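Local atomic coordinates of dihydropteroate synthase (Xanthomonas albilineans, PDB entry 6Q62), a protein that probably catalyses the condensation of para-aminobenzoate with 6-hydroxymethyl-7,8-dihydropterin diphosphate to give 7,8-dihydropteroate, the immediate precursor of folates. Residues V74-E77 against E78-R82; I84-I87 against E88-A92; F175-M179 against A180-K184. All coordinates share one frame; numbering follows the deposited sequence.

Contact 1 (V74-E77 against E78-R82)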
# COMPACT_ATOMS: atom_id res chain seq x y z
N VAL A 74 24.31 20.34 -12.59
CA VAL A 74 24.15 21.61 -11.87
C VAL A 74 25.52 22.06 -11.37
O VAL A 74 26.18 21.30 -10.64
CB VAL A 74 23.09 21.52 -10.72
CG1 VAL A 74 23.02 22.81 -9.90
CG2 VAL A 74 21.72 21.18 -11.30
N PRO A 75 25.99 23.29 -11.72
CA PRO A 75 27.30 23.73 -11.22
C PRO A 75 27.26 23.88 -9.71
O PRO A 75 26.21 24.22 -9.17
CB PRO A 75 27.49 25.10 -11.90
CG PRO A 75 26.55 25.10 -13.05
CD PRO A 75 25.37 24.32 -12.59
N VAL A 76 28.40 23.58 -9.05
CA VAL A 76 28.52 23.63 -7.60
C VAL A 76 27.96 24.92 -6.98
O VAL A 76 27.24 24.84 -6.00
CB VAL A 76 29.96 23.29 -7.11
CG1 VAL A 76 31.03 24.25 -7.65
CG2 VAL A 76 30.02 23.18 -5.60
N GLU A 77 28.27 26.11 -7.55
CA GLU A 77 27.80 27.36 -6.97
C GLU A 77 26.27 27.43 -6.95
O GLU A 77 25.69 27.88 -5.95
CB GLU A 77 28.36 28.55 -7.78
CG GLU A 77 28.26 29.87 -7.07
CD GLU A 77 28.66 30.98 -8.02
OE1 GLU A 77 29.80 31.48 -7.89
OE2 GLU A 77 27.85 31.33 -8.91
N GLU A 78 25.62 26.96 -8.03
CA GLU A 78 24.16 26.93 -8.11
C GLU A 78 23.58 25.89 -7.10
O GLU A 78 22.56 26.14 -6.47
CB GLU A 78 23.70 26.61 -9.54
CG GLU A 78 22.18 26.61 -9.74
CD GLU A 78 21.41 27.85 -9.29
OE1 GLU A 78 21.97 28.97 -9.35
OE2 GLU A 78 20.24 27.69 -8.88
N GLU A 79 24.23 24.71 -6.98
CA GLU A 79 23.78 23.68 -6.05
C GLU A 79 23.84 24.23 -4.61
O GLU A 79 22.88 24.04 -3.85
CB GLU A 79 24.66 22.43 -6.20
CG GLU A 79 24.11 21.23 -5.43
CD GLU A 79 24.93 19.97 -5.62
OE1 GLU A 79 25.95 20.05 -6.33
OE2 GLU A 79 24.57 18.92 -5.04
N LEU A 80 24.92 24.98 -4.27
CA LEU A 80 25.03 25.58 -2.93
C LEU A 80 23.95 26.62 -2.70
O LEU A 80 23.36 26.68 -1.62
CB LEU A 80 26.42 26.23 -2.74
CG LEU A 80 27.60 25.26 -2.65
CD1 LEU A 80 28.94 26.03 -2.78
CD2 LEU A 80 27.54 24.48 -1.32
N ARG A 81 23.68 27.45 -3.73
CA ARG A 81 22.65 28.51 -3.68
C ARG A 81 21.27 27.90 -3.39
O ARG A 81 20.44 28.53 -2.76
CB ARG A 81 22.65 29.25 -5.03
CG ARG A 81 21.91 30.56 -5.13
CD ARG A 81 22.26 31.17 -6.49
NE ARG A 81 23.62 31.70 -6.44
CZ ARG A 81 24.59 31.44 -7.31
NH1 ARG A 81 24.36 30.69 -8.38
NH2 ARG A 81 25.79 31.98 -7.14
N ARG A 82 21.04 26.68 -3.86
CA ARG A 82 19.79 25.98 -3.61
C ARG A 82 19.73 25.32 -2.25
O ARG A 82 18.79 25.56 -1.51
CB ARG A 82 19.57 24.91 -4.68
CG ARG A 82 19.34 25.52 -6.06
CD ARG A 82 19.44 24.46 -7.13
NE ARG A 82 19.24 25.06 -8.45
CZ ARG A 82 19.07 24.37 -9.57
NH1 ARG A 82 19.03 23.04 -9.54
NH2 ARG A 82 18.89 24.99 -10.72
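The backbone bonds E79 N to P75 O and L80 N to V76 O, followed by R81 N to E77 O, wind the chain from the loop at V74 into the first turns of helix 76-93. P75 stands at the N-cap position; its carbonyl is the acceptor for E79 N, and its ring, which restricts phi, is compatible with the chain entering the helix here.

On the outer side, four charged residues spaced three and four apart make a salt-bridge network. R81 NH2 reaches E77 OE2 at 2.8 Å along an almost straight N-H···O path (176°). The oxygen lies in the guanidinium plane, yet the donor comes to it from above the carboxylate, the two planes being 71° apart. The bend of R81 at chi3 (-75°) folds the guanidinium back toward E77, with one face over E77 O. R81 NH1 meets E78 OE1 at 3.1 Å, on the anti side but tilted out of the carboxylate plane. The other oxygen, E78 OE2, receives R82 NE at 2.8 Å through its anti lone pair. E78 thus bridges two arginines, and their positive charges probably favour its ionised form.

V74, branched and apolar, lies against the aliphatic part of E78 and the guanidinium of R82. Its CG1 packs 3.9 Å from E78 CB and lies above the rim of the R82 guanidinium, while CG2 stands 3.7 Å from R82 NH1. V76 CG2 and L80 CD1 are side by side at 4.2 Å, one turn apart.

V76 and L80 both touch V107 of helix 105-114. The buried E79 turns its carboxylate to T102 and K104, and R82 NH1 bonds G64 O, so the helix start is tied to the loops that follow strands 59-63 and 98-101.

Contact 2 (I84-I87 against E88-A92)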
# COMPACT_ATOMS: atom_id res chain seq x y z
N ILE A 84 21.94 25.19 0.57
CA ILE A 84 22.36 25.77 1.87
C ILE A 84 21.26 26.59 2.55
O ILE A 84 21.01 26.35 3.73
CB ILE A 84 23.71 26.55 1.76
CG1 ILE A 84 24.83 25.64 1.20
CG2 ILE A 84 24.09 27.23 3.11
CD1 ILE A 84 25.07 24.33 2.00
N PRO A 85 20.57 27.53 1.87
CA PRO A 85 19.52 28.30 2.59
C PRO A 85 18.38 27.38 3.07
O PRO A 85 17.81 27.62 4.13
CB PRO A 85 19.05 29.32 1.56
CG PRO A 85 20.09 29.33 0.50
CD PRO A 85 20.70 27.99 0.47
N VAL A 86 18.08 26.31 2.31
CA VAL A 86 17.03 25.35 2.70
C VAL A 86 17.43 24.58 3.96
O VAL A 86 16.64 24.47 4.89
CB VAL A 86 16.66 24.41 1.53
CG1 VAL A 86 15.67 23.31 1.96
CG2 VAL A 86 16.07 25.23 0.39
N ILE A 87 18.69 24.09 4.00
CA ILE A 87 19.19 23.39 5.20
C ILE A 87 19.17 24.35 6.41
O ILE A 87 18.72 23.96 7.48
CB ILE A 87 20.60 22.81 4.94
CG1 ILE A 87 20.52 21.67 3.90
CG2 ILE A 87 21.25 22.31 6.25
CD1 ILE A 87 21.82 21.32 3.25
N GLU A 88 19.65 25.60 6.22
CA GLU A 88 19.71 26.57 7.34
C GLU A 88 18.31 26.82 7.93
O GLU A 88 18.13 26.81 9.15
CB GLU A 88 20.35 27.90 6.89
CG GLU A 88 21.83 27.76 6.56
CD GLU A 88 22.52 28.99 6.01
OE1 GLU A 88 21.84 29.83 5.39
OE2 GLU A 88 23.76 29.09 6.16
N ARG A 89 17.31 26.96 7.06
CA ARG A 89 15.94 27.19 7.51
C ARG A 89 15.31 25.94 8.13
O ARG A 89 14.69 26.04 9.19
CB ARG A 89 15.08 27.75 6.37
CG ARG A 89 15.35 29.23 6.10
CD ARG A 89 15.19 29.57 4.63
NE ARG A 89 15.33 31.02 4.37
CZ ARG A 89 16.49 31.65 4.16
NH1 ARG A 89 17.63 30.97 4.17
NH2 ARG A 89 16.51 32.95 3.94
N LEU A 90 15.48 24.77 7.49
CA LEU A 90 14.91 23.53 8.02
C LEU A 90 15.56 23.07 9.34
O LEU A 90 14.86 22.52 10.18
CB LEU A 90 14.91 22.39 6.97
CG LEU A 90 13.92 22.53 5.81
CD1 LEU A 90 14.13 21.43 4.80
CD2 LEU A 90 12.44 22.53 6.30
N VAL A 91 16.86 23.30 9.53
CA VAL A 91 17.52 22.90 10.79
C VAL A 91 16.95 23.73 11.97
O VAL A 91 16.78 23.20 13.07
CB VAL A 91 19.07 22.91 10.69
CG1 VAL A 91 19.65 24.32 10.65
CG2 VAL A 91 19.70 22.08 11.81
N ALA A 92 16.57 24.98 11.70
CA ALA A 92 15.99 25.88 12.70
C ALA A 92 14.48 25.60 12.93
O ALA A 92 13.95 25.93 14.00
CB ALA A 92 16.17 27.32 12.25
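The later turns of helix 76-93, an outer helix of the TIM barrel, carry this contact, with I84 meeting E88, P85 meeting R89 and V86 meeting L90. The helix is kinked at P85, whose ring nitrogen has no hydrogen to bond the turn before. The following turns bond regularly: E88 N gives to I84 O, L90 N to V86 O and V91 N to I87 O.

P85 O receives R89 N at 3.0 Å and, more weakly, R89 NH1 at 3.4 Å. With CG of R89 beside the backbone N (chi1 -77°), the chain runs back over the preceding turn, and the turn at chi4 (86°) sets P85 O at the guanidinium edge, in its plane; R89 NH1 comes within 3.4 Å of P85 CB. E88 extends its chain past I84, resting CG 3.3 Å from I84 O and OE2 3.6 Å from I84 CG2.

Toward the barrel and the neighbouring helices the residues are apolar. V86 CG1 and L90 CD1 point the same way and touch at 3.7 Å, against I62 of strand 59-63. I87 also reaches I62, and V86 meets A45 of the adjacent helix 41-54.

The chemistry implies a two-sided helix: branched aliphatic groups pack inward, while the long chains of E88 and R89 lay their methylenes along the backbone and keep their charged ends at the exposed surface.

Contact 3 (F175-M179 against A180-K184)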
# COMPACT_ATOMS: atom_id res chain seq x y z
N PHE A 175 33.87 -1.26 1.76
CA PHE A 175 35.30 -1.49 1.99
C PHE A 175 36.10 -0.20 1.77
O PHE A 175 36.88 0.16 2.64
CB PHE A 175 35.78 -2.67 1.12
CG PHE A 175 37.24 -3.03 1.26
CD1 PHE A 175 37.68 -3.80 2.33
CD2 PHE A 175 38.17 -2.55 0.35
CE1 PHE A 175 39.04 -4.10 2.47
CE2 PHE A 175 39.53 -2.87 0.48
CZ PHE A 175 39.95 -3.66 1.53
N ALA A 176 35.88 0.49 0.63
CA ALA A 176 36.51 1.78 0.32
C ALA A 176 36.24 2.81 1.41
O ALA A 176 37.16 3.50 1.84
CB ALA A 176 35.99 2.29 -1.01
N ALA A 177 34.98 2.88 1.89
CA ALA A 177 34.64 3.80 2.98
C ALA A 177 35.34 3.44 4.28
O ALA A 177 35.89 4.32 4.95
CB ALA A 177 33.12 3.85 3.17
N GLU A 178 35.33 2.14 4.66
CA GLU A 178 36.01 1.70 5.90
C GLU A 178 37.51 1.97 5.85
O GLU A 178 38.09 2.47 6.83
CB GLU A 178 35.76 0.22 6.16
CG GLU A 178 34.35 -0.04 6.68
CD GLU A 178 34.25 -1.43 7.26
OE1 GLU A 178 33.91 -2.37 6.51
OE2 GLU A 178 34.59 -1.59 8.46
N MET A 179 38.13 1.67 4.70
CA MET A 179 39.57 1.90 4.50
C MET A 179 39.95 3.40 4.54
O MET A 179 41.07 3.70 4.91
CB MET A 179 40.07 1.25 3.20
CG MET A 179 40.16 -0.27 3.24
SD MET A 179 40.85 -1.02 4.74
CE MET A 179 42.55 -0.44 4.63
N ALA A 180 39.01 4.32 4.21
CA ALA A 180 39.20 5.76 4.27
C ALA A 180 39.01 6.29 5.71
O ALA A 180 39.19 7.48 5.95
CB ALA A 180 38.23 6.48 3.33
N GLY A 181 38.63 5.41 6.63
CA GLY A 181 38.43 5.83 8.02
C GLY A 181 37.01 6.19 8.38
O GLY A 181 36.77 6.81 9.42
N ILE A 182 36.04 5.81 7.52
CA ILE A 182 34.65 6.10 7.86
C ILE A 182 34.18 4.89 8.69
O ILE A 182 34.36 3.75 8.26
CB ILE A 182 33.76 6.34 6.59
CG1 ILE A 182 34.28 7.56 5.79
CG2 ILE A 182 32.26 6.51 6.99
CD1 ILE A 182 33.91 7.52 4.31
N ASP A 183 33.62 5.15 9.89
CA ASP A 183 33.14 4.08 10.77
C ASP A 183 32.03 3.29 10.07
O ASP A 183 31.12 3.91 9.50
CB ASP A 183 32.64 4.67 12.10
CG ASP A 183 32.48 3.65 13.20
OD1 ASP A 183 31.71 2.68 13.02
OD2 ASP A 183 33.13 3.81 14.26
N LYS A 184 32.10 1.93 10.09
CA LYS A 184 31.08 1.07 9.47
C LYS A 184 29.68 1.37 10.02
O LYS A 184 28.73 1.24 9.27
CB LYS A 184 31.42 -0.42 9.63
CG LYS A 184 30.69 -1.31 8.60
CD LYS A 184 30.74 -2.79 8.92
CE LYS A 184 30.03 -3.60 7.86
NZ LYS A 184 29.98 -5.03 8.21
O HOH W 1 36.85 2.53 9.19
O HOH W 2 34.57 0.55 10.87
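A177 and E178 share out the closing bonds of a Schellman motif, which ends helix 162-179 and turns the chain toward strand 187-190. I182 N gives to A177 O at 3.0 Å and G181 N to E178 O at 3.0 Å, the latter from well above the carbonyl plane. A180 N, by contrast, makes only weak bonds to A176 O and A177 O. The turn depends on the positive phi of G181 (95°), where a beta carbon would be jammed against the carbonyl oxygen of A180; glycine has none.

The tight side faces the protein. The CB of A177 touches I182 CD1 at 3.9 Å, and both side chains press on L187 of strand 187-190. Alanine is small enough to let the isoleucine fold under the helix end, where I182 also meets V134 and A135 of helix 130-137.

The solvent side is looser and partly built of water. One water donates to both E178 O and I182 O, joining the last turn to the departing loop. The same junction is bridged directly by the CA-H of E178, which points almost straight at I182 O, with E178 CA and I182 O 3.5 Å apart. The E178 side chain crosses K184, but the charged ends do not pair: E178 OE1 and K184 NZ are 5.0 Å apart, and the contact is with lysine methylenes, E178 OE2 lying 3.6 Å from K184 CB. A second water completes this side, accepting from K184 N at 2.9 Å and donating to E178 OE2 at 3.2 Å.

Contacts 1 and 2 follow one another on helix 76-93, their centres 15 Å apart, and meet where L80 O packs 3.6 Å from P85 CD at the kink. Contact 3 comes much later in the chain, at the end of helix 162-179, with its centre 28 Å from that of contact 1 and 29 Å from that of contact 2. All three belong to helices outside the same eight-stranded parallel barrel: helix 76-93 links strands 59-63 and 98-101, and helix 162-179 leads to strand 187-190. Contact 1 starts its helix, with the side chain of E79 about 11 Å from the bound 6-chloroguanine, whereas contact 3 finishes one and returns the chain to the barrel.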